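Local coordinates for protein AvrRxo1-ORF1 (Xanthomonas oryzae pv. oryzicola, PDB 4Z8T) that is a type III effector with a polynucleotide kinase domain, probably binds nucleotide through a P-loop, and forms a complex with its partner AvrRxo1-ORF2, at residues E56-D61 with I86-A91; N73-K78 with V194-R199; G62-L67 with G177-L182. All coordinates share one frame; numbering follows the deposited sequence.

Contact 1: residues E56-D61 with I86-A91; sequences ESLESD and IPVLAA
One water is gripped by Ser57 OG and Asp61 OD2 at one helix end and by Val88 O on the other helix. The water accepts from Ser57 OG at 2.7 Å. The same water donates to Asp61 OD2 at 2.7 Å and to Val88 O at 2.9 Å. This is a crossing of two helices, 34-60 and 87-95, beside strand 66-71 of the P-loop kinase-like fold. The short segments run at 135° to each other, with their axes 9.2 Å apart. The water and the side chains of Leu58, Asp61 and Val88 fill the space between the backbones. Ser57 OG has a second partner in Lys95, further along the same helix as Val88.

Beside the water the contact is apolar. Leu58 and Val88 cross at about a right angle. Leu58 CD2 meets Val88 CG1 at 3.9 Å and also reaches Val88 O. Both side chains touch Phe68 of the strand, so the helix pair rests on the sheet. Asp61, the first residue past the end of its helix, slides past Val88 in the opposite direction. Val88 CG2 stands anti to the backbone N, with CG1 at chi1 79°. This CG2 methyl packs on Asp61 CB at 3.6 Å.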
ATOM      1  N   GLU A  56     -21.612 -26.736 -29.531  1.00 20.44           N
ATOM      2  CA  GLU A  56     -22.445 -26.591 -30.720  1.00 19.76           C
ATOM      3  C   GLU A  56     -23.044 -25.196 -30.789  1.00 19.77           C
ATOM      4  O   GLU A  56     -23.171 -24.632 -31.879  1.00 21.18           O
ATOM      5  CB  GLU A  56     -23.556 -27.645 -30.752  1.00 21.26           C
ATOM      6  CG  GLU A  56     -23.085 -29.086 -30.917  1.00 25.26           C
ATOM      7  CD  GLU A  56     -22.569 -29.416 -32.310  1.00 26.20           C
ATOM      8  OE1 GLU A  56     -22.609 -28.551 -33.212  1.00 31.03           O
ATOM      9  OE2 GLU A  56     -22.120 -30.568 -32.511  1.00 29.04           O
ATOM     10  N   SER A  57     -23.411 -24.627 -29.637  1.00 20.23           N
ATOM     11  CA  SER A  57     -23.890 -23.241 -29.608  1.00 19.87           C
ATOM     12  C   SER A  57     -22.840 -22.270 -30.107  1.00 18.69           C
ATOM     13  O   SER A  57     -23.125 -21.433 -30.967  1.00 19.66           O
ATOM     14  CB  SER A  57     -24.347 -22.831 -28.200  1.00 18.11           C
ATOM     15  OG  SER A  57     -24.794 -21.477 -28.172  1.00 20.50           O
ATOM     16  N   LEU A  58     -21.630 -22.383 -29.558  1.00 17.30           N
ATOM     17  CA  LEU A  58     -20.532 -21.505 -29.946  1.00 18.13           C
ATOM     18  C   LEU A  58     -20.218 -21.612 -31.438  1.00 17.01           C
ATOM     19  O   LEU A  58     -20.012 -20.599 -32.100  1.00 19.72           O
ATOM     20  CB  LEU A  58     -19.290 -21.832 -29.116  1.00 17.26           C
ATOM     21  CG  LEU A  58     -19.449 -21.484 -27.634  1.00 18.21           C
ATOM     22  CD1 LEU A  58     -18.403 -22.205 -26.777  1.00 17.21           C
ATOM     23  CD2 LEU A  58     -19.352 -19.966 -27.418  1.00 15.84           C
ATOM     24  N   GLU A  59     -20.200 -22.831 -31.971  1.00 18.53           N
ATOM     25  CA  GLU A  59     -19.862 -23.004 -33.390  1.00 19.44           C
ATOM     26  C   GLU A  59     -20.941 -22.418 -34.296  1.00 21.10           C
ATOM     27  O   GLU A  59     -20.645 -21.775 -35.314  1.00 20.84           O
ATOM     28  CB  GLU A  59     -19.632 -24.479 -33.721  1.00 19.73           C
ATOM     29  CG  GLU A  59     -19.297 -24.715 -35.191  1.00 24.36           C
ATOM     30  CD  GLU A  59     -19.055 -26.165 -35.481  1.00 29.29           C
ATOM     31  OE1 GLU A  59     -18.222 -26.769 -34.775  1.00 27.25           O
ATOM     32  OE2 GLU A  59     -19.701 -26.703 -36.408  1.00 31.44           O
ATOM     33  N   SER A  60     -22.192 -22.639 -33.919  1.00 19.39           N
ATOM     34  CA  SER A  60     -23.327 -22.104 -34.656  1.00 22.33           C
ATOM     35  C   SER A  60     -23.283 -20.584 -34.679  1.00 21.99           C
ATOM     36  O   SER A  60     -23.754 -19.950 -35.627  1.00 21.58           O
ATOM     37  CB  SER A  60     -24.624 -22.573 -34.011  1.00 22.89           C
ATOM     38  OG  SER A  60     -25.742 -22.084 -34.722  1.00 27.98           O
ATOM     39  N   ASP A  61     -22.716 -19.991 -33.633  1.00 17.78           N
ATOM     40  CA  ASP A  61     -22.619 -18.538 -33.572  1.00 18.79           C
ATOM     41  C   ASP A  61     -21.311 -18.047 -34.190  1.00 19.91           C
ATOM     42  O   ASP A  61     -20.931 -16.893 -34.016  1.00 21.29           O
ATOM     43  CB  ASP A  61     -22.765 -18.038 -32.124  1.00 19.81           C
ATOM     44  CG  ASP A  61     -24.207 -18.033 -31.642  1.00 23.88           C
ATOM     45  OD1 ASP A  61     -25.134 -18.018 -32.481  1.00 22.53           O
ATOM     46  OD2 ASP A  61     -24.419 -18.030 -30.408  1.00 20.58           O
ATOM     47  N   ILE A  86     -18.544 -11.543 -22.410  1.00 18.10           N
ATOM     48  CA  ILE A  86     -18.249 -12.556 -23.419  1.00 17.69           C
ATOM     49  C   ILE A  86     -19.578 -12.996 -24.026  1.00 16.11           C
ATOM     50  O   ILE A  86     -20.032 -14.115 -23.775  1.00 16.31           O
ATOM     51  CB  ILE A  86     -17.477 -13.791 -22.842  1.00 19.09           C
ATOM     52  CG1 ILE A  86     -16.399 -13.354 -21.836  1.00 18.65           C
ATOM     53  CG2 ILE A  86     -16.865 -14.626 -23.969  1.00 18.41           C
ATOM     54  CD1 ILE A  86     -15.831 -14.504 -21.024  1.00 20.04           C
ATOM     55  N   PRO A  87     -20.204 -12.112 -24.825  1.00 16.85           N
ATOM     56  CA  PRO A  87     -21.567 -12.377 -25.319  1.00 15.02           C
ATOM     57  C   PRO A  87     -21.782 -13.736 -25.990  1.00 17.28           C
ATOM     58  O   PRO A  87     -22.852 -14.328 -25.801  1.00 17.60           O
ATOM     59  CB  PRO A  87     -21.804 -11.257 -26.345  1.00 17.66           C
ATOM     60  CG  PRO A  87     -20.887 -10.162 -25.940  1.00 20.05           C
ATOM     61  CD  PRO A  87     -19.668 -10.834 -25.336  1.00 17.76           C
ATOM     62  N   VAL A  88     -20.829 -14.222 -26.785  1.00 15.17           N
ATOM     63  CA  VAL A  88     -21.034 -15.511 -27.449  1.00 15.95           C
ATOM     64  C   VAL A  88     -21.104 -16.649 -26.431  1.00 16.58           C
ATOM     65  O   VAL A  88     -21.881 -17.587 -26.587  1.00 16.48           O
ATOM     66  CB  VAL A  88     -20.003 -15.762 -28.589  1.00 17.64           C
ATOM     67  CG1 VAL A  88     -18.635 -16.225 -28.052  1.00 17.16           C
ATOM     68  CG2 VAL A  88     -20.543 -16.752 -29.606  1.00 17.48           C
ATOM     69  N   LEU A  89     -20.321 -16.537 -25.362  1.00 15.82           N
ATOM     70  CA  LEU A  89     -20.280 -17.582 -24.355  1.00 15.37           C
ATOM     71  C   LEU A  89     -21.512 -17.460 -23.465  1.00 17.42           C
ATOM     72  O   LEU A  89     -22.083 -18.473 -23.047  1.00 18.75           O
ATOM     73  CB  LEU A  89     -18.991 -17.500 -23.549  1.00 18.59           C
ATOM     74  CG  LEU A  89     -18.896 -18.488 -22.393  1.00 19.15           C
ATOM     75  CD1 LEU A  89     -18.994 -19.916 -22.913  1.00 20.28           C
ATOM     76  CD2 LEU A  89     -17.579 -18.255 -21.651  1.00 20.38           C
ATOM     77  N   ALA A  90     -21.930 -16.221 -23.204  1.00 16.54           N
ATOM     78  CA  ALA A  90     -23.154 -15.996 -22.435  1.00 17.68           C
ATOM     79  C   ALA A  90     -24.335 -16.684 -23.096  1.00 20.03           C
ATOM     80  O   ALA A  90     -25.163 -17.297 -22.411  1.00 20.89           O
ATOM     81  CB  ALA A  90     -23.432 -14.519 -22.274  1.00 18.90           C
ATOM     82  N   ALA A  91     -24.415 -16.585 -24.422  1.00 19.65           N
ATOM     83  CA  ALA A  91     -25.495 -17.218 -25.167  1.00 17.86           C
ATOM     84  C   ALA A  91     -25.449 -18.734 -25.013  1.00 21.49           C
ATOM     85  O   ALA A  91     -26.486 -19.401 -24.916  1.00 22.40           O
ATOM     86  CB  ALA A  91     -25.399 -16.827 -26.649  1.00 19.62           C
TER
HETATM   87  O   HOH W   1     -23.093 -19.408 -28.438  1.00 17.96           O

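Contact 2: residues N73-K78 with V194-R199; sequences NTATGK and VGVLQR. With SO4 (sulfate ion), chain D; SO4 (sulfate ion), chain E.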
ATOM      1  N   ASN A  73      -9.063 -15.041  -8.922  1.00 14.55           N
ATOM      2  CA  ASN A  73      -9.236 -15.599  -7.592  1.00 13.86           C
ATOM      3  C   ASN A  73     -10.705 -15.875  -7.257  1.00 16.68           C
ATOM      4  O   ASN A  73     -11.624 -15.436  -7.942  1.00 15.63           O
ATOM      5  CB  ASN A  73      -8.642 -14.633  -6.558  1.00 13.92           C
ATOM      6  CG  ASN A  73      -8.382 -15.289  -5.219  1.00 15.51           C
ATOM      7  OD1 ASN A  73      -8.156 -16.502  -5.135  1.00 16.48           O
ATOM      8  ND2 ASN A  73      -8.402 -14.477  -4.151  1.00 15.57           N
ATOM      9  N   THR A  74     -10.891 -16.607  -6.175  1.00 15.97           N
ATOM     10  CA  THR A  74     -12.211 -16.957  -5.667  1.00 16.00           C
ATOM     11  C   THR A  74     -13.104 -15.730  -5.447  1.00 15.18           C
ATOM     12  O   THR A  74     -12.674 -14.734  -4.860  1.00 16.12           O
ATOM     13  CB  THR A  74     -12.027 -17.706  -4.342  1.00 18.19           C
ATOM     14  OG1 THR A  74     -11.146 -18.820  -4.554  1.00 18.75           O
ATOM     15  CG2 THR A  74     -13.349 -18.219  -3.810  1.00 19.03           C
ATOM     16  N   ALA A  75     -14.353 -15.820  -5.904  1.00 16.26           N
ATOM     17  CA  ALA A  75     -15.374 -14.813  -5.600  1.00 15.61           C
ATOM     18  C   ALA A  75     -14.964 -13.402  -5.976  1.00 18.83           C
ATOM     19  O   ALA A  75     -15.180 -12.451  -5.211  1.00 18.87           O
ATOM     20  CB  ALA A  75     -15.798 -14.892  -4.120  1.00 17.35           C
ATOM     21  N   THR A  76     -14.401 -13.266  -7.171  1.00 15.75           N
ATOM     22  CA  THR A  76     -13.993 -11.964  -7.686  1.00 16.37           C
ATOM     23  C   THR A  76     -14.998 -11.377  -8.670  1.00 17.47           C
ATOM     24  O   THR A  76     -14.801 -10.270  -9.169  1.00 17.67           O
ATOM     25  CB  THR A  76     -12.620 -12.046  -8.382  1.00 14.93           C
ATOM     26  OG1 THR A  76     -12.621 -13.138  -9.313  1.00 16.98           O
ATOM     27  CG2 THR A  76     -11.511 -12.260  -7.357  1.00 16.25           C
ATOM     28  N   GLY A  77     -16.047 -12.122  -8.984  1.00 18.16           N
ATOM     29  CA  GLY A  77     -17.038 -11.662  -9.947  1.00 19.69           C
ATOM     30  C   GLY A  77     -16.882 -12.266 -11.325  1.00 18.92           C
ATOM     31  O   GLY A  77     -17.338 -11.694 -12.313  1.00 18.89           O
ATOM     32  N   LYS A  78     -16.249 -13.433 -11.391  1.00 19.26           N
ATOM     33  CA  LYS A  78     -15.940 -14.068 -12.669  1.00 19.49           C
ATOM     34  C   LYS A  78     -17.190 -14.395 -13.476  1.00 21.73           C
ATOM     35  O   LYS A  78     -17.241 -14.145 -14.682  1.00 20.01           O
ATOM     36  CB  LYS A  78     -15.087 -15.327 -12.445  1.00 19.34           C
ATOM     37  CG  LYS A  78     -13.745 -15.009 -11.783  1.00 18.57           C
ATOM     38  CD  LYS A  78     -12.983 -16.263 -11.350  1.00 22.54           C
ATOM     39  CE  LYS A  78     -12.550 -17.088 -12.524  1.00 20.51           C
ATOM     40  NZ  LYS A  78     -11.549 -18.147 -12.117  1.00 19.86           N
ATOM     41  N   VAL A 194     -15.553 -11.285   1.531  1.00 16.12           N
ATOM     42  CA  VAL A 194     -16.990 -11.096   1.768  1.00 17.04           C
ATOM     43  C   VAL A 194     -17.811 -11.843   0.720  1.00 18.88           C
ATOM     44  O   VAL A 194     -18.907 -12.317   1.004  1.00 19.04           O
ATOM     45  CB  VAL A 194     -17.404  -9.623   1.909  1.00 23.91           C
ATOM     46  CG1 VAL A 194     -17.414  -8.949   0.586  1.00 20.83           C
ATOM     47  CG2 VAL A 194     -18.785  -9.525   2.571  1.00 25.85           C
ATOM     48  N   GLY A 195     -17.257 -11.992  -0.480  1.00 17.32           N
ATOM     49  CA  GLY A 195     -17.891 -12.799  -1.505  1.00 17.80           C
ATOM     50  C   GLY A 195     -18.084 -14.247  -1.070  1.00 17.86           C
ATOM     51  O   GLY A 195     -19.117 -14.858  -1.335  1.00 18.54           O
ATOM     52  N   VAL A 196     -17.076 -14.803  -0.408  1.00 16.92           N
ATOM     53  CA  VAL A 196     -17.153 -16.168   0.086  1.00 14.16           C
ATOM     54  C   VAL A 196     -18.199 -16.279   1.204  1.00 15.95           C
ATOM     55  O   VAL A 196     -18.994 -17.220   1.226  1.00 18.32           O
ATOM     56  CB  VAL A 196     -15.788 -16.662   0.560  1.00 14.89           C
ATOM     57  CG1 VAL A 196     -15.933 -17.990   1.314  1.00 16.75           C
ATOM     58  CG2 VAL A 196     -14.877 -16.860  -0.653  1.00 17.18           C
ATOM     59  N   LEU A 197     -18.200 -15.316   2.120  1.00 16.90           N
ATOM     60  CA  LEU A 197     -19.177 -15.347   3.219  1.00 16.89           C
ATOM     61  C   LEU A 197     -20.612 -15.232   2.730  1.00 19.85           C
ATOM     62  O   LEU A 197     -21.527 -15.716   3.404  1.00 23.09           O
ATOM     63  CB  LEU A 197     -18.883 -14.255   4.262  1.00 18.95           C
ATOM     64  CG  LEU A 197     -17.587 -14.411   5.068  1.00 18.33           C
ATOM     65  CD1 LEU A 197     -17.467 -13.309   6.114  1.00 19.95           C
ATOM     66  CD2 LEU A 197     -17.485 -15.786   5.750  1.00 20.02           C
ATOM     67  N   GLN A 198     -20.819 -14.604   1.567  1.00 17.85           N
ATOM     68  CA  GLN A 198     -22.159 -14.480   0.983  1.00 22.24           C
ATOM     69  C   GLN A 198     -22.649 -15.744   0.300  1.00 23.53           C
ATOM     70  O   GLN A 198     -23.854 -15.900   0.079  1.00 26.48           O
ATOM     71  CB  GLN A 198     -22.203 -13.347  -0.042  1.00 23.97           C
ATOM     72  CG  GLN A 198     -22.152 -11.980   0.586  1.00 26.18           C
ATOM     73  CD  GLN A 198     -22.038 -10.880  -0.439  1.00 27.52           C
ATOM     74  OE1 GLN A 198     -20.961 -10.318  -0.642  1.00 32.38           O
ATOM     75  NE2 GLN A 198     -23.148 -10.562  -1.095  1.00 29.59           N
ATOM     76  N   ARG A 199     -21.730 -16.638  -0.051  1.00 21.16           N
ATOM     77  CA  ARG A 199     -22.129 -17.879  -0.706  1.00 20.36           C
ATOM     78  C   ARG A 199     -22.807 -18.779   0.304  1.00 22.11           C
ATOM     79  O   ARG A 199     -22.237 -19.086   1.341  1.00 24.08           O
ATOM     80  CB  ARG A 199     -20.912 -18.585  -1.316  1.00 20.75           C
ATOM     81  CG  ARG A 199     -20.358 -17.836  -2.501  1.00 19.77           C
ATOM     82  CD  ARG A 199     -19.057 -18.444  -2.989  1.00 19.59           C
ATOM     83  NE  ARG A 199     -18.675 -17.841  -4.254  1.00 20.97           N
ATOM     84  CZ  ARG A 199     -17.641 -18.231  -4.988  1.00 21.81           C
ATOM     85  NH1 ARG A 199     -16.881 -19.229  -4.574  1.00 23.94           N
ATOM     86  NH2 ARG A 199     -17.385 -17.611  -6.135  1.00 22.16           N
TER
HETATM   87  S   SO4 D 502     -18.683 -14.886  -8.982  1.00 31.33           S
HETATM   88  O1  SO4 D 502     -17.902 -14.140  -8.010  1.00 25.61           O
HETATM   89  O2  SO4 D 502     -19.512 -13.996  -9.798  1.00 33.09           O
HETATM   90  O3  SO4 D 502     -19.550 -15.788  -8.223  1.00 34.17           O
HETATM   91  O4  SO4 D 502     -17.806 -15.675  -9.836  1.00 34.11           O
HETATM   92  S   SO4 E 503     -14.793 -19.360  -7.827  1.00 26.54           S
HETATM   93  O1  SO4 E 503     -16.149 -19.427  -8.375  1.00 33.79           O
HETATM   94  O2  SO4 E 503     -14.305 -17.998  -8.027  1.00 30.97           O
HETATM   95  O3  SO4 E 503     -13.958 -20.291  -8.590  1.00 36.60           O
HETATM   96  O4  SO4 E 503     -14.769 -19.775  -6.427  1.00 27.02           O
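Ala75 CB lies under one face of the Arg199 guanidinium, 3.7 Å from its plane and offset toward the rim. The nearest pair is Ala75 CA to Arg199 NH2, at 3.5 Å. Thr74 CG2 approaches the same group obliquely, 3.8 Å from Arg199 NH1. On the helix side, Val196 CG2 touches Thr74 and Ala75, at 3.8 Å from Thr74 CG2 and slightly further from Ala75 CB. Gly195 has no side chain, so Ala75 CB can settle directly against the helix backbone.

The next shell is anionic. Sulfate E lies at the edge of the guanidinium, in its plane. Arg199 NH1 gives O4 of sulfate E a nearly straight bond of 2.9 Å (167°), while the bond from NH2 to O1 is weak. Ala75 N holds O2 of the same ion from the loop side, at 3.0 Å. The Arg199 chain is extended from CG to NE, which carries the guanidinium from the helix end to the sulfate.

The loop follows strand 66-71, leads into helix 78-85 and has the pattern of a P-loop (Walker A). Gly77 N bonds O1 of sulfate D at 2.9 Å. Both ions probably come from the crystallisation liquor, but their places are consistent with phosphate sites.

Further out, the loop is braced. A type II turn runs from Asn73 to Thr76, and Thr76 OG1 bonds Asn73 O at 2.9 Å. Arg159 bonds both Asn73 OD1 and Thr74 OG1. Ser192 OG, earlier in the helix of Gly195, bonds Thr74 O. Lys78 NZ is held by the carbonyls of Leu70, Gly72 and Lys158. Arg199 NH1 also bonds Pro206 O.

Contact 3: residues G62-L67 with G177-L182; sequences GCQPTL and GRKVEL. With ACT (acetate ion), chain I.
Gln64 lays its terminal amide across the aliphatic part of Lys179. Gln64 CD and NE2 are each 3.7 Å from Lys179 CG, and NE2 also comes near CE. The two side chains cross at a slant. Lys179 is bent at chi2 (-72°), which turns its end away from segment 62-67. There Lys179 NZ bonds an acetate oxygen at 2.6 Å and the carbonyl of Ser236. The acetate is probably from the crystallisation liquor.

Behind this overlap two strands pair in parallel, with Thr66 opposite Lys179 and Leu67 opposite Val180. Lys179 N bonds Pro65 O at 2.9 Å. The bond from Leu67 N to Lys179 O is short, 2.7 Å, and nearly straight (176°). Glu181 N then bonds Leu67 O at 3.0 Å. Pro65 O has a further donor, a water that also bonds Gly177 O. This water bridges the two segments just before the regular pairing starts.

Thr66 OG1 bonds Gln64 O at 2.7 Å, from above the carbonyl plane. This fixes the rotation of Thr66 and leaves its CG2 against Glu181 CB, 3.8 Å away. Arg178 is extended from CG to NE and runs alongside Pro65 and Thr66. Its guanidinium is held by the carbonyls of Leu141, Arg142 and Ala152.

The pair belongs to the parallel part of the central sheet in this P-loop fold. Strand 154-157 flanks Thr66, and strand 238-245 flanks Val180. Leu67 and Val180 point to the face covered by helix 163-176, where Leu67 meets Tyr169 and Leu172. Val180 meets Ala173 there and also Phe231 of helix 224-233.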
ATOM      1  N   GLY A  62     -20.629 -18.935 -34.913  1.00 19.27           N
ATOM      2  CA  GLY A  62     -19.485 -18.551 -35.729  1.00 21.63           C
ATOM      3  C   GLY A  62     -18.134 -18.498 -35.043  1.00 24.21           C
ATOM      4  O   GLY A  62     -17.166 -17.967 -35.597  1.00 23.74           O
ATOM      5  N   CYS A  63     -18.064 -19.056 -33.843  1.00 19.55           N
ATOM      6  CA  CYS A  63     -16.838 -19.042 -33.054  1.00 20.98           C
ATOM      7  C   CYS A  63     -15.890 -20.139 -33.543  1.00 20.11           C
ATOM      8  O   CYS A  63     -16.252 -21.320 -33.583  1.00 20.22           O
ATOM      9  CB  CYS A  63     -17.199 -19.257 -31.576  1.00 22.29           C
ATOM     10  SG  CYS A  63     -15.861 -18.948 -30.413  1.00 24.75           S
ATOM     11  N   GLN A  64     -14.673 -19.758 -33.918  1.00 20.98           N
ATOM     12  CA  GLN A  64     -13.666 -20.754 -34.263  1.00 21.16           C
ATOM     13  C   GLN A  64     -13.293 -21.548 -33.012  1.00 18.97           C
ATOM     14  O   GLN A  64     -13.614 -21.116 -31.900  1.00 19.16           O
ATOM     15  CB  GLN A  64     -12.430 -20.079 -34.872  1.00 22.31           C
ATOM     16  CG  GLN A  64     -11.640 -19.185 -33.931  1.00 26.70           C
ATOM     17  CD  GLN A  64     -10.614 -18.344 -34.674  1.00 33.48           C
ATOM     18  OE1 GLN A  64      -9.924 -18.835 -35.568  1.00 37.84           O
ATOM     19  NE2 GLN A  64     -10.519 -17.067 -34.314  1.00 36.80           N
ATOM     20  N   PRO A  65     -12.620 -22.704 -33.175  1.00 20.36           N
ATOM     21  CA  PRO A  65     -12.335 -23.497 -31.974  1.00 17.67           C
ATOM     22  C   PRO A  65     -11.503 -22.700 -30.982  1.00 18.27           C
ATOM     23  O   PRO A  65     -10.456 -22.141 -31.338  1.00 18.59           O
ATOM     24  CB  PRO A  65     -11.551 -24.695 -32.521  1.00 18.47           C
ATOM     25  CG  PRO A  65     -12.121 -24.873 -33.892  1.00 19.38           C
ATOM     26  CD  PRO A  65     -12.345 -23.468 -34.408  1.00 20.66           C
ATOM     27  N   THR A  66     -12.009 -22.614 -29.752  1.00 17.10           N
ATOM     28  CA  THR A  66     -11.506 -21.664 -28.770  1.00 16.10           C
ATOM     29  C   THR A  66     -11.490 -22.328 -27.404  1.00 17.36           C
ATOM     30  O   THR A  66     -12.368 -23.137 -27.081  1.00 16.87           O
ATOM     31  CB  THR A  66     -12.428 -20.410 -28.721  1.00 17.31           C
ATOM     32  OG1 THR A  66     -12.340 -19.700 -29.968  1.00 18.29           O
ATOM     33  CG2 THR A  66     -12.020 -19.446 -27.609  1.00 17.58           C
ATOM     34  N   LEU A  67     -10.462 -22.012 -26.626  1.00 15.73           N
ATOM     35  CA  LEU A  67     -10.431 -22.322 -25.199  1.00 15.75           C
ATOM     36  C   LEU A  67     -10.740 -21.014 -24.489  1.00 16.44           C
ATOM     37  O   LEU A  67      -9.928 -20.089 -24.498  1.00 16.90           O
ATOM     38  CB  LEU A  67      -9.039 -22.843 -24.798  1.00 18.21           C
ATOM     39  CG  LEU A  67      -8.788 -23.433 -23.401  1.00 21.53           C
ATOM     40  CD1 LEU A  67      -7.475 -24.231 -23.397  1.00 23.41           C
ATOM     41  CD2 LEU A  67      -8.724 -22.360 -22.352  1.00 22.12           C
ATOM     42  N   GLY A 177      -5.320 -26.859 -31.796  1.00 22.43           N
ATOM     43  CA  GLY A 177      -5.761 -25.885 -32.776  1.00 23.39           C
ATOM     44  C   GLY A 177      -6.858 -24.974 -32.251  1.00 24.10           C
ATOM     45  O   GLY A 177      -7.741 -24.561 -33.004  1.00 25.97           O
ATOM     46  N   ARG A 178      -6.809 -24.665 -30.961  1.00 21.15           N
ATOM     47  CA  ARG A 178      -7.770 -23.728 -30.377  1.00 18.70           C
ATOM     48  C   ARG A 178      -7.120 -22.381 -30.112  1.00 20.68           C
ATOM     49  O   ARG A 178      -5.942 -22.320 -29.730  1.00 19.63           O
ATOM     50  CB  ARG A 178      -8.287 -24.267 -29.046  1.00 18.40           C
ATOM     51  CG  ARG A 178      -9.170 -25.503 -29.140  1.00 18.36           C
ATOM     52  CD  ARG A 178      -9.663 -25.861 -27.750  1.00 19.37           C
ATOM     53  NE  ARG A 178     -10.654 -26.936 -27.741  1.00 20.16           N
ATOM     54  CZ  ARG A 178     -10.383 -28.221 -27.534  1.00 21.25           C
ATOM     55  NH1 ARG A 178      -9.135 -28.632 -27.330  1.00 21.31           N
ATOM     56  NH2 ARG A 178     -11.372 -29.103 -27.536  1.00 21.39           N
ATOM     57  N   LYS A 179      -7.892 -21.306 -30.280  1.00 17.44           N
ATOM     58  CA  LYS A 179      -7.479 -19.975 -29.829  1.00 20.27           C
ATOM     59  C   LYS A 179      -7.664 -19.948 -28.317  1.00 21.76           C
ATOM     60  O   LYS A 179      -8.463 -20.712 -27.788  1.00 22.70           O
ATOM     61  CB  LYS A 179      -8.387 -18.901 -30.429  1.00 21.46           C
ATOM     62  CG  LYS A 179      -8.198 -18.663 -31.904  1.00 25.88           C
ATOM     63  CD  LYS A 179      -6.892 -17.948 -32.161  1.00 27.83           C
ATOM     64  CE  LYS A 179      -6.777 -17.549 -33.618  1.00 31.62           C
ATOM     65  NZ  LYS A 179      -5.386 -17.105 -33.921  1.00 34.17           N
ATOM     66  N   VAL A 180      -6.923 -19.085 -27.626  1.00 17.51           N
ATOM     67  CA  VAL A 180      -7.177 -18.841 -26.212  1.00 19.48           C
ATOM     68  C   VAL A 180      -7.838 -17.482 -26.054  1.00 18.44           C
ATOM     69  O   VAL A 180      -7.249 -16.460 -26.405  1.00 19.55           O
ATOM     70  CB  VAL A 180      -5.881 -18.874 -25.378  1.00 18.95           C
ATOM     71  CG1 VAL A 180      -6.192 -18.560 -23.919  1.00 18.43           C
ATOM     72  CG2 VAL A 180      -5.227 -20.235 -25.484  1.00 18.81           C
ATOM     73  N   GLU A 181      -9.061 -17.466 -25.534  1.00 17.42           N
ATOM     74  CA  GLU A 181      -9.736 -16.218 -25.229  1.00 18.04           C
ATOM     75  C   GLU A 181      -9.742 -16.123 -23.714  1.00 19.56           C
ATOM     76  O   GLU A 181     -10.455 -16.859 -23.045  1.00 18.55           O
ATOM     77  CB  GLU A 181     -11.166 -16.233 -25.773  1.00 20.70           C
ATOM     78  CG  GLU A 181     -11.883 -14.908 -25.664  1.00 29.98           C
ATOM     79  CD  GLU A 181     -11.356 -13.855 -26.642  1.00 26.75           C
ATOM     80  OE1 GLU A 181     -10.678 -14.213 -27.652  1.00 31.41           O
ATOM     81  OE2 GLU A 181     -11.639 -12.654 -26.405  1.00 37.01           O
ATOM     82  N   LEU A 182      -8.925 -15.230 -23.169  1.00 17.97           N
ATOM     83  CA  LEU A 182      -8.713 -15.200 -21.730  1.00 17.92           C
ATOM     84  C   LEU A 182      -9.258 -13.918 -21.137  1.00 18.50           C
ATOM     85  O   LEU A 182      -8.895 -12.809 -21.560  1.00 18.12           O
ATOM     86  CB  LEU A 182      -7.225 -15.352 -21.406  1.00 17.47           C
ATOM     87  CG  LEU A 182      -6.940 -15.688 -19.934  1.00 20.91           C
ATOM     88  CD1 LEU A 182      -5.709 -16.569 -19.826  1.00 19.71           C
ATOM     89  CD2 LEU A 182      -6.776 -14.441 -19.063  1.00 17.37           C
TER
HETATM   90  C   ACT I 507      -4.040 -20.418 -33.103  1.00 37.45           C
HETATM   91  O   ACT I 507      -4.264 -19.408 -33.800  1.00 40.26           O
HETATM   92  OXT ACT I 507      -4.904 -21.330 -33.176  1.00 41.06           O
HETATM   93  CH3 ACT I 507      -2.806 -20.519 -32.249  1.00 35.01           C
HETATM   94  O   HOH W   2      -9.020 -21.851 -33.674  1.00 27.71           O

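In the fold
The six segments alternate along the chain: 56-61, 62-67, 73-78, 86-91, 177-182, 194-199. Contacts 1 and 3 are neighbours, their centres about 11 Å apart. Helix 34-60 ends in contact 1, and a Schellman turn at Gly62 leads into strand 66-71 of contact 3. Contact 2 lies about 26 Å from contact 1 and about 27 Å from contact 3, between centres. It lies past the other end of that strand, and helix 189-198 follows strand 179-185. Contact 3 thus joins the starts of two parallel strands, and contact 2 joins elements that follow both. Contact 1 packs helices beside the sheet, while contact 2 holds the probable phosphate-binding loop.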